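Vinylacetyl-CoA Delta-isomerase (Nitrosopumilus maritimus SCM1, PDB 6VJR) probably dehydrates 4-hydroxybutyryl-CoA and isomerises vinylacetyl-CoA, using bound FAD and a [4Fe-4S] cluster. Local coordinates at residues 308-313 with 382-387; 301-306 with 429-434; 356-361 with 491-496. All blocks are in the same frame, centred on the assembly; numbering follows the deposited sequence.

How the contacts relate
Three contacts built on helical segments show how distant parts of one chain are drawn together. Along the sequence the segments run 301-306, 308-313, 356-361, 382-387, 429-434 and 491-496. Contacts 1 and 2 are neighbours, their centres about 11 Å apart. Both use helix 295-314, so one helix packs on two others: on 372-384 in contact 1, at the FAD-binding turn, and on 418-432 in contact 2, whose M431 side chain is about 11 Å from the iron-sulfur cluster. Contact 3 lies well away, its centre about 42 Å from that of contact 1 and 34 Å from that of contact 2, and joins helix 359-369 to the C-terminal helix 489-494. All three border the second subunit.

Contact 1 (308-313 with 382-387); sequences ATIADY and DIAGGL. With FAD (flavin-adenine dinucleotide), chain V.
Beside the FAD pocket, I310 and A311 of helix 295-314 meet I383 and A384 at the end of helix 372-384 in a small apolar packing. The helices come close: the CA atoms of I310 and A384 are 5.9 Å apart. I310 and I383 carry the contact between them. The CG1 of I310 is swung opposite the backbone N (chi1 -170°), which leaves the CG2 methyl to press on the backbone at A384 CA, 3.7 Å away. That methyl also lies alongside I383 CG2, and the two isoleucines run past each other in opposite directions. I383 CG2 reaches on to A311 CB at 4.0 Å. Cutting I310 back to an alanine is likely to open a gap against A384 and I383, and against L425 and I428 of helix 418-432.

The same segment 382-387 binds FAD. D382 OD1 accepts a hydrogen bond from the ribose O3B at 2.8 Å, while OD2 of the same carboxylate is paired with K325. Past the helix end, G386 N donates to the phosphate oxygen O1P at 2.9 Å. G385 has a positive phi (91°), and a side chain there would run into O3P and the preceding carbonyl. K151, T148 and R154 of the third subunit bind the same cofactor. The arrangement is that of an FAD site shared between subunits, with a glycine turn at a helix end that donates one backbone N-H to the diphosphate, in a helical domain of the acyl-CoA dehydrogenase clan.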
loop_
_atom_site.group_PDB
_atom_site.type_symbol
_atom_site.label_atom_id
_atom_site.label_comp_id
_atom_site.label_asym_id
_atom_site.label_seq_id
_atom_site.Cartn_x
_atom_site.Cartn_y
_atom_site.Cartn_z
ATOM N N ALA A 308 0.705 2.102 -22.603
ATOM C CA ALA A 308 0.375 1.003 -23.513
ATOM C C ALA A 308 1.076 1.201 -24.851
ATOM O O ALA A 308 1.513 0.233 -25.485
ATOM C CB ALA A 308 -1.118 0.856 -23.687
ATOM N N THR A 309 1.152 2.472 -25.284
ATOM C CA THR A 309 1.831 2.771 -26.539
ATOM C C THR A 309 3.320 2.438 -26.462
ATOM O O THR A 309 3.838 1.828 -27.394
ATOM C CB THR A 309 1.577 4.200 -26.970
ATOM O OG1 THR A 309 0.181 4.431 -27.161
ATOM C CG2 THR A 309 2.352 4.555 -28.216
ATOM N N ILE A 310 4.013 2.908 -25.418
ATOM C CA ILE A 310 5.448 2.615 -25.337
ATOM C C ILE A 310 5.703 1.101 -25.237
ATOM O O ILE A 310 6.659 0.583 -25.812
ATOM C CB ILE A 310 6.162 3.457 -24.263
ATOM C CG1 ILE A 310 7.670 3.320 -24.340
ATOM C CG2 ILE A 310 5.703 3.105 -22.849
ATOM C CD1 ILE A 310 8.307 3.715 -25.655
ATOM N N ALA A 311 4.867 0.352 -24.520
ATOM C CA ALA A 311 4.998 -1.100 -24.444
ATOM C C ALA A 311 4.925 -1.725 -25.839
ATOM O O ALA A 311 5.729 -2.595 -26.197
ATOM C CB ALA A 311 3.976 -1.727 -23.519
ATOM N N ASP A 312 3.971 -1.249 -26.651
ATOM C CA ASP A 312 3.817 -1.668 -28.035
ATOM C C ASP A 312 5.071 -1.364 -28.852
ATOM O O ASP A 312 5.646 -2.269 -29.476
ATOM C CB ASP A 312 2.574 -0.975 -28.563
ATOM C CG ASP A 312 2.290 -1.105 -30.036
ATOM O OD1 ASP A 312 3.112 -1.703 -30.703
ATOM O OD2 ASP A 312 1.243 -0.567 -30.493
ATOM N N TYR A 313 5.561 -0.124 -28.754
ATOM C CA TYR A 313 6.740 0.291 -29.510
ATOM C C TYR A 313 7.991 -0.493 -29.091
ATOM O O TYR A 313 8.918 -0.677 -29.904
ATOM C CB TYR A 313 6.941 1.785 -29.276
ATOM C CG TYR A 313 5.934 2.721 -29.935
ATOM C CD1 TYR A 313 5.059 2.285 -30.933
ATOM C CD2 TYR A 313 5.973 4.082 -29.652
ATOM C CE1 TYR A 313 4.208 3.179 -31.549
ATOM C CE2 TYR A 313 5.155 4.977 -30.309
ATOM C CZ TYR A 313 4.306 4.530 -31.293
ATOM O OH TYR A 313 3.477 5.449 -31.896
ATOM N N ASP A 382 7.803 2.626 -14.995
ATOM C CA ASP A 382 8.271 1.225 -15.089
ATOM C C ASP A 382 8.110 0.710 -16.526
ATOM O O ASP A 382 9.034 0.192 -17.184
ATOM C CB ASP A 382 7.483 0.365 -14.121
ATOM C CG ASP A 382 7.804 -1.129 -14.078
ATOM O OD1 ASP A 382 8.678 -1.614 -14.881
ATOM O OD2 ASP A 382 7.181 -1.828 -13.241
ATOM N N ILE A 383 6.892 0.875 -17.069
ATOM C CA ILE A 383 6.603 0.352 -18.402
ATOM C C ILE A 383 7.463 1.038 -19.464
ATOM O O ILE A 383 7.843 0.422 -20.450
ATOM C CB ILE A 383 5.096 0.475 -18.688
ATOM C CG1 ILE A 383 4.290 -0.402 -17.715
ATOM C CG2 ILE A 383 4.810 0.141 -20.140
ATOM C CD1 ILE A 383 2.824 -0.153 -17.671
ATOM N N ALA A 384 7.746 2.333 -19.303
ATOM C CA ALA A 384 8.456 3.096 -20.336
ATOM C C ALA A 384 9.919 2.673 -20.494
ATOM O O ALA A 384 10.450 2.654 -21.616
ATOM C CB ALA A 384 8.370 4.553 -20.015
ATOM N N GLY A 385 10.586 2.376 -19.384
ATOM C CA GLY A 385 12.032 2.149 -19.417
ATOM C C GLY A 385 12.853 3.417 -19.161
ATOM O O GLY A 385 12.328 4.528 -19.009
ATOM N N GLY A 386 14.181 3.217 -19.078
ATOM C CA GLY A 386 15.085 4.288 -18.711
ATOM C C GLY A 386 15.094 5.504 -19.633
ATOM O O GLY A 386 15.449 6.622 -19.193
ATOM N N LEU A 387 14.776 5.295 -20.928
ATOM C CA LEU A 387 14.838 6.377 -21.909
ATOM C C LEU A 387 13.850 7.492 -21.573
ATOM O O LEU A 387 14.021 8.604 -22.021
ATOM C CB LEU A 387 14.577 5.756 -23.281
ATOM C CG LEU A 387 15.220 6.365 -24.508
ATOM C CD1 LEU A 387 16.703 6.598 -24.370
ATOM C CD2 LEU A 387 14.845 5.492 -25.679
HETATM P PA FAD V . 13.148 -1.736 -20.933
HETATM O O1A FAD V . 13.922 -2.997 -20.912
HETATM O O2A FAD V . 12.627 -1.228 -22.233
HETATM O O5B FAD V . 12.003 -1.920 -19.854
HETATM C C5B FAD V . 10.713 -1.285 -20.043
HETATM C C4B FAD V . 9.632 -2.180 -19.487
HETATM O O4B FAD V . 9.532 -3.338 -20.346
HETATM C C3B FAD V . 9.884 -2.735 -18.061
HETATM O O3B FAD V . 8.647 -2.879 -17.358
HETATM C C2B FAD V . 10.524 -4.123 -18.329
HETATM O O2B FAD V . 10.374 -5.091 -17.307
HETATM C C1B FAD V . 9.771 -4.531 -19.591
HETATM N N9A FAD V . 10.457 -5.506 -20.423
HETATM C C8A FAD V . 11.573 -5.314 -21.194
HETATM N N7A FAD V . 11.952 -6.391 -21.845
HETATM C C5A FAD V . 11.039 -7.357 -21.483
HETATM C C6A FAD V . 10.895 -8.705 -21.866
HETATM N N6A FAD V . 11.702 -9.302 -22.734
HETATM N N1A FAD V . 9.885 -9.418 -21.305
HETATM C C2A FAD V . 9.080 -8.769 -20.451
HETATM N N3A FAD V . 9.121 -7.510 -20.017
HETATM C C4A FAD V . 10.105 -6.826 -20.605
HETATM N N1 FAD V . 22.967 0.918 -17.412
HETATM C C2 FAD V . 24.325 0.782 -17.509
HETATM O O2 FAD V . 24.866 -0.145 -18.111
HETATM N N3 FAD V . 25.145 1.723 -16.923
HETATM C C4 FAD V . 24.777 2.809 -16.177
HETATM O O4 FAD V . 25.608 3.626 -15.767
HETATM C C4X FAD V . 23.363 2.999 -16.152
HETATM N N5 FAD V . 22.889 4.077 -15.506
HETATM C C5X FAD V . 21.547 4.366 -15.637
HETATM C C6 FAD V . 21.029 5.577 -15.164
HETATM C C7 FAD V . 19.689 5.923 -15.345
HETATM C C7M FAD V . 19.179 7.276 -14.919
HETATM C C8 FAD V . 18.785 4.951 -15.781
HETATM C C8M FAD V . 17.329 5.265 -15.975
HETATM C C9 FAD V . 19.276 3.752 -16.259
HETATM C C9A FAD V . 20.651 3.434 -16.185
HETATM N N10 FAD V . 21.170 2.239 -16.692
HETATM C C10 FAD V . 22.533 2.015 -16.791
HETATM C "C1'" FAD V . 20.276 1.397 -17.502
HETATM C "C2'" FAD V . 19.310 0.487 -16.769
HETATM O "O2'" FAD V . 20.031 -0.677 -16.383
HETATM C "C3'" FAD V . 18.161 0.140 -17.697
HETATM O "O3'" FAD V . 17.368 1.313 -17.771
HETATM C "C4'" FAD V . 17.358 -1.092 -17.256
HETATM O "O4'" FAD V . 18.072 -2.314 -17.411
HETATM C "C5'" FAD V . 16.031 -1.189 -17.973
HETATM O "O5'" FAD V . 16.314 -1.324 -19.396
HETATM P P FAD V . 15.587 -0.331 -20.413
HETATM O O1P FAD V . 15.821 1.050 -20.024
HETATM O O2P FAD V . 15.992 -0.770 -21.767
HETATM O O3P FAD V . 14.038 -0.572 -20.253
#

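Contact 2 (301-306 with 429-434); sequences DVLIGA and ENMTLG
V302 and L303 meet M431 and T432 with aliphatic groups and a thioether alone, so no ring, amide or carboxylate offers a face or an edge across this contact. It is a helix-helix packing within the helical C-terminal domain of the acyl-CoA dehydrogenase clan, joining helix 295-314 to the end of helix 418-432. M431 does the bridging. Its chain runs out extended as far as the sulfur and then bends (chi3 76°), which turns the terminal methyl over the other helix. SD rests 3.8 Å from V302 CG1, the two side chains crossing at about a right angle, and CE lies 4.3 Å from L303 CB.

The second touch is made by methyl groups, L303 CD2 and T432 CG2, 4.1 Å apart and again roughly crosswise. With chi1 at 67°, T432 gives this methyl to the contact while its hydroxyl is bonded to I428 O and to Q381 NE2. L303 also packs on S377 and A380 of helix 372-384, so that three helices meet round it, and V302 touches L474 of the second subunit. The M431 side chain is about 11 Å from the iron-sulfur cluster. Where helix 418-432 ends, one carbonyl gathers three backbone donors: E429 O accepts from L433 N at 2.8 Å, from G434 N at 2.9 Å and from T432 N at 3.3 Å.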
loop_
_atom_site.group_PDB
_atom_site.type_symbol
_atom_site.label_atom_id
_atom_site.label_comp_id
_atom_site.label_asym_id
_atom_site.label_seq_id
_atom_site.Cartn_x
_atom_site.Cartn_y
_atom_site.Cartn_z
ATOM N N ASP A 301 -6.429 8.410 -18.121
ATOM C CA ASP A 301 -6.697 7.695 -19.365
ATOM C C ASP A 301 -5.583 7.945 -20.389
ATOM O O ASP A 301 -5.103 7.033 -21.062
ATOM C CB ASP A 301 -8.027 8.168 -19.947
ATOM C CG ASP A 301 -9.261 7.766 -19.144
ATOM O OD1 ASP A 301 -9.207 6.725 -18.459
ATOM O OD2 ASP A 301 -10.307 8.517 -19.218
ATOM N N VAL A 302 -5.135 9.190 -20.497
ATOM C CA VAL A 302 -4.029 9.561 -21.386
ATOM C C VAL A 302 -2.741 8.838 -20.973
ATOM O O VAL A 302 -2.058 8.284 -21.823
ATOM C CB VAL A 302 -3.844 11.091 -21.422
ATOM C CG1 VAL A 302 -2.582 11.479 -22.177
ATOM C CG2 VAL A 302 -5.055 11.806 -21.989
ATOM N N LEU A 303 -2.389 8.868 -19.686
ATOM C CA LEU A 303 -1.159 8.259 -19.196
ATOM C C LEU A 303 -1.158 6.748 -19.423
ATOM O O LEU A 303 -0.168 6.146 -19.787
ATOM C CB LEU A 303 -0.939 8.710 -17.766
ATOM C CG LEU A 303 0.423 8.315 -17.194
ATOM C CD1 LEU A 303 1.564 8.700 -18.052
ATOM C CD2 LEU A 303 0.551 8.964 -15.804
ATOM N N ILE A 304 -2.312 6.119 -19.194
ATOM C CA ILE A 304 -2.468 4.692 -19.430
ATOM C C ILE A 304 -2.235 4.401 -20.918
ATOM O O ILE A 304 -1.501 3.500 -21.321
ATOM C CB ILE A 304 -3.845 4.222 -18.964
ATOM C CG1 ILE A 304 -3.973 4.275 -17.458
ATOM C CG2 ILE A 304 -4.158 2.849 -19.548
ATOM C CD1 ILE A 304 -5.399 4.164 -16.966
ATOM N N GLY A 305 -2.854 5.219 -21.769
ATOM C CA GLY A 305 -2.658 5.107 -23.192
ATOM C C GLY A 305 -1.186 5.280 -23.596
ATOM O O GLY A 305 -0.707 4.585 -24.495
ATOM N N ALA A 306 -0.479 6.225 -22.967
ATOM C CA ALA A 306 0.923 6.425 -23.264
ATOM C C ALA A 306 1.746 5.211 -22.853
ATOM O O ALA A 306 2.620 4.786 -23.616
ATOM C CB ALA A 306 1.410 7.660 -22.612
ATOM N N GLU A 429 7.218 11.606 -19.695
ATOM C CA GLU A 429 8.046 12.502 -18.893
ATOM C C GLU A 429 7.270 13.756 -18.471
ATOM O O GLU A 429 7.286 14.181 -17.325
ATOM C CB GLU A 429 9.312 12.857 -19.673
ATOM C CG GLU A 429 10.322 13.670 -18.879
ATOM C CD GLU A 429 11.380 14.437 -19.703
ATOM O OE1 GLU A 429 11.152 14.653 -20.925
ATOM O OE2 GLU A 429 12.445 14.823 -19.150
ATOM N N ASN A 430 6.546 14.337 -19.423
ATOM C CA ASN A 430 5.794 15.554 -19.187
ATOM C C ASN A 430 4.737 15.388 -18.100
ATOM O O ASN A 430 4.503 16.303 -17.326
ATOM C CB ASN A 430 5.141 15.983 -20.501
ATOM C CG ASN A 430 4.095 17.066 -20.403
ATOM O OD1 ASN A 430 4.392 18.254 -20.209
ATOM N ND2 ASN A 430 2.853 16.654 -20.482
ATOM N N MET A 431 4.085 14.239 -18.076
ATOM C CA MET A 431 3.006 13.994 -17.126
ATOM C C MET A 431 3.495 13.480 -15.766
ATOM O O MET A 431 2.723 13.544 -14.802
ATOM C CB MET A 431 1.994 13.024 -17.718
ATOM C CG MET A 431 1.298 13.620 -18.922
ATOM S SD MET A 431 -0.023 12.599 -19.581
ATOM C CE MET A 431 -1.271 12.949 -18.325
ATOM N N THR A 432 4.724 12.955 -15.672
ATOM C CA THR A 432 5.215 12.362 -14.416
ATOM C C THR A 432 6.317 13.172 -13.739
ATOM O O THR A 432 6.465 13.073 -12.526
ATOM C CB THR A 432 5.637 10.922 -14.709
ATOM O OG1 THR A 432 6.767 10.870 -15.569
ATOM C CG2 THR A 432 4.485 10.096 -15.257
ATOM N N LEU A 433 7.081 13.959 -14.502
ATOM C CA LEU A 433 8.132 14.825 -13.992
ATOM C C LEU A 433 7.981 16.288 -14.417
ATOM O O LEU A 433 8.414 17.189 -13.697
ATOM C CB LEU A 433 9.509 14.315 -14.404
ATOM C CG LEU A 433 9.903 12.953 -13.851
ATOM C CD1 LEU A 433 11.201 12.456 -14.459
ATOM C CD2 LEU A 433 9.983 13.050 -12.381
ATOM N N GLY A 434 7.434 16.536 -15.593
ATOM C CA GLY A 434 7.482 17.831 -16.231
ATOM C C GLY A 434 6.262 18.689 -15.976
ATOM O O GLY A 434 5.640 18.633 -14.903
#

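Contact 3 (356-361 with 491-496); sequences LNDDML and FKRVFK
R493 grips the carboxylate of D358 side-on, with NE on one oxygen and NH2 on the other. Such paired bonds are often imagined with both groups lying in one plane, but here the carboxylate and guanidinium planes stand 74° apart. From the arginine's side the shorter bond is well placed: D358 OD2 sits at the edge of the guanidinium group, in its plane, 2.6 Å from NE, and the bond is nearly straight (168°). From the aspartate's side it comes steeply from above the carboxylate plane. The second bond, R493 NH2 to D358 OD1, is longer at 3.2 Å and also arrives from above that plane. The arginine is extended at first and then turns at chi3 (-65°), which brings its NE edge round to the acid. NH2 also passes 4.2 Å from M360 CB.

D358 is also the N-cap of helix 359-369. OD1 accepts the backbone N-H of L361 at 3.0 Å, from the face of the carboxylate opposite to the one R493 NH2 uses. One oxygen is therefore held from two faces, which fixes the rotation of the group, and both the arginine and the helix start would probably stabilise the negative charge. The neighbouring D359 turns its carboxylate elsewhere, to Q363 and Q457.

Through this salt bridge the short C-terminal helix 489-494 is tied to the beginning of helix 359-369, and Y490 adds packing against D358, M360 and L361. Just beyond R493, V494 packs on F337 of the second subunit, while the F495 ring makes a cation-pi contact with K89 of that subunit.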
loop_
_atom_site.group_PDB
_atom_site.type_symbol
_atom_site.label_atom_id
_atom_site.label_comp_id
_atom_site.label_asym_id
_atom_site.label_seq_id
_atom_site.Cartn_x
_atom_site.Cartn_y
_atom_site.Cartn_z
ATOM N N LEU A 356 -26.071 20.474 -4.210
ATOM C CA LEU A 356 -24.737 20.231 -3.654
ATOM C C LEU A 356 -24.475 18.733 -3.632
ATOM O O LEU A 356 -25.294 17.948 -3.167
ATOM C CB LEU A 356 -24.719 20.837 -2.248
ATOM C CG LEU A 356 -23.408 20.693 -1.468
ATOM C CD1 LEU A 356 -22.322 21.545 -2.107
ATOM C CD2 LEU A 356 -23.576 21.068 -0.039
ATOM N N ASN A 357 -23.305 18.320 -4.115
ATOM C CA ASN A 357 -22.910 16.933 -4.091
ATOM C C ASN A 357 -22.652 16.474 -2.650
ATOM O O ASN A 357 -22.534 17.259 -1.713
ATOM C CB ASN A 357 -21.654 16.738 -4.937
ATOM C CG ASN A 357 -20.541 17.615 -4.436
ATOM O OD1 ASN A 357 -20.600 18.846 -4.488
ATOM N ND2 ASN A 357 -19.508 16.986 -3.922
ATOM N N ASP A 358 -22.610 15.146 -2.474
ATOM C CA ASP A 358 -22.385 14.507 -1.193
ATOM C C ASP A 358 -20.991 14.806 -0.677
ATOM O O ASP A 358 -19.995 14.377 -1.252
ATOM C CB ASP A 358 -22.576 13.001 -1.267
ATOM C CG ASP A 358 -22.565 12.335 0.098
ATOM O OD1 ASP A 358 -21.509 12.393 0.761
ATOM O OD2 ASP A 358 -23.632 11.791 0.505
ATOM N N ASP A 359 -20.931 15.526 0.440
ATOM C CA ASP A 359 -19.651 15.989 0.974
ATOM C C ASP A 359 -18.726 14.832 1.375
ATOM O O ASP A 359 -17.539 14.862 1.061
ATOM C CB ASP A 359 -19.888 16.912 2.150
ATOM C CG ASP A 359 -18.640 17.642 2.603
ATOM O OD1 ASP A 359 -17.751 16.948 3.153
ATOM O OD2 ASP A 359 -18.594 18.859 2.378
ATOM N N MET A 360 -19.251 13.845 2.072
ATOM C CA MET A 360 -18.449 12.726 2.516
ATOM C C MET A 360 -17.800 12.045 1.320
ATOM O O MET A 360 -16.602 11.808 1.322
ATOM C CB MET A 360 -19.259 11.717 3.341
ATOM C CG MET A 360 -18.472 10.479 3.651
ATOM S SD MET A 360 -17.134 10.666 4.821
ATOM C CE MET A 360 -17.971 10.198 6.347
ATOM N N LEU A 361 -18.588 11.758 0.296
ATOM C CA LEU A 361 -18.034 11.065 -0.853
ATOM C C LEU A 361 -17.058 11.925 -1.662
ATOM O O LEU A 361 -16.142 11.378 -2.273
ATOM C CB LEU A 361 -19.148 10.496 -1.700
ATOM C CG LEU A 361 -20.024 9.457 -1.012
ATOM C CD1 LEU A 361 -21.220 9.098 -1.848
ATOM C CD2 LEU A 361 -19.174 8.219 -0.784
ATOM N N PHE A 491 -25.488 9.418 6.924
ATOM C CA PHE A 491 -26.365 8.251 6.881
ATOM C C PHE A 491 -27.798 8.609 6.498
ATOM O O PHE A 491 -28.506 7.770 5.910
ATOM C CB PHE A 491 -26.259 7.356 8.109
ATOM C CG PHE A 491 -25.010 6.501 8.129
ATOM C CD1 PHE A 491 -24.463 5.990 6.972
ATOM C CD2 PHE A 491 -24.379 6.206 9.322
ATOM C CE1 PHE A 491 -23.299 5.204 7.021
ATOM C CE2 PHE A 491 -23.238 5.400 9.344
ATOM C CZ PHE A 491 -22.683 4.950 8.190
ATOM N N LYS A 492 -28.207 9.847 6.746
ATOM C CA LYS A 492 -29.487 10.293 6.210
ATOM C C LYS A 492 -29.490 10.277 4.687
ATOM O O LYS A 492 -30.485 9.910 4.109
ATOM C CB LYS A 492 -29.872 11.647 6.788
ATOM C CG LYS A 492 -30.197 11.559 8.253
ATOM C CD LYS A 492 -30.521 12.931 8.814
ATOM C CE LYS A 492 -30.637 12.952 10.280
ATOM N NZ LYS A 492 -30.687 14.364 10.660
ATOM N N ARG A 493 -28.394 10.681 4.048
ATOM C CA ARG A 493 -28.290 10.628 2.598
ATOM C C ARG A 493 -28.171 9.172 2.122
ATOM O O ARG A 493 -28.808 8.742 1.128
ATOM C CB ARG A 493 -27.140 11.516 2.111
ATOM C CG ARG A 493 -27.264 13.014 2.365
ATOM C CD ARG A 493 -26.180 13.776 1.620
ATOM N NE ARG A 493 -24.800 13.507 2.062
ATOM C CZ ARG A 493 -24.132 14.116 3.057
ATOM N NH1 ARG A 493 -24.745 15.021 3.807
ATOM N NH2 ARG A 493 -22.839 13.855 3.271
ATOM N N VAL A 494 -27.338 8.401 2.810
ATOM C CA VAL A 494 -27.081 7.034 2.380
ATOM C C VAL A 494 -28.365 6.209 2.355
ATOM O O VAL A 494 -28.610 5.462 1.400
ATOM C CB VAL A 494 -26.006 6.375 3.270
ATOM C CG1 VAL A 494 -25.972 4.853 3.105
ATOM C CG2 VAL A 494 -24.635 6.975 3.007
ATOM N N PHE A 495 -29.203 6.356 3.384
ATOM C CA PHE A 495 -30.403 5.537 3.506
ATOM C C PHE A 495 -31.685 6.232 3.023
ATOM O O PHE A 495 -32.766 5.683 3.193
ATOM C CB PHE A 495 -30.529 5.032 4.942
ATOM C CG PHE A 495 -29.377 4.110 5.342
ATOM C CD1 PHE A 495 -29.062 2.957 4.621
ATOM C CD2 PHE A 495 -28.561 4.438 6.405
ATOM C CE1 PHE A 495 -27.979 2.153 4.980
ATOM C CE2 PHE A 495 -27.487 3.620 6.760
ATOM C CZ PHE A 495 -27.205 2.488 6.036
ATOM N N LYS A 496 -31.571 7.405 2.417
ATOM C CA LYS A 496 -32.717 8.120 1.855
ATOM C C LYS A 496 -33.405 7.224 0.831
ATOM O O LYS A 496 -32.749 6.723 -0.089
ATOM C CB LYS A 496 -32.290 9.434 1.199
ATOM C CG LYS A 496 -33.404 10.376 0.801
ATOM C CD LYS A 496 -32.824 11.671 0.238
ATOM C CE LYS A 496 -33.845 12.703 -0.064
ATOM N NZ LYS A 496 -33.311 13.733 -0.958
#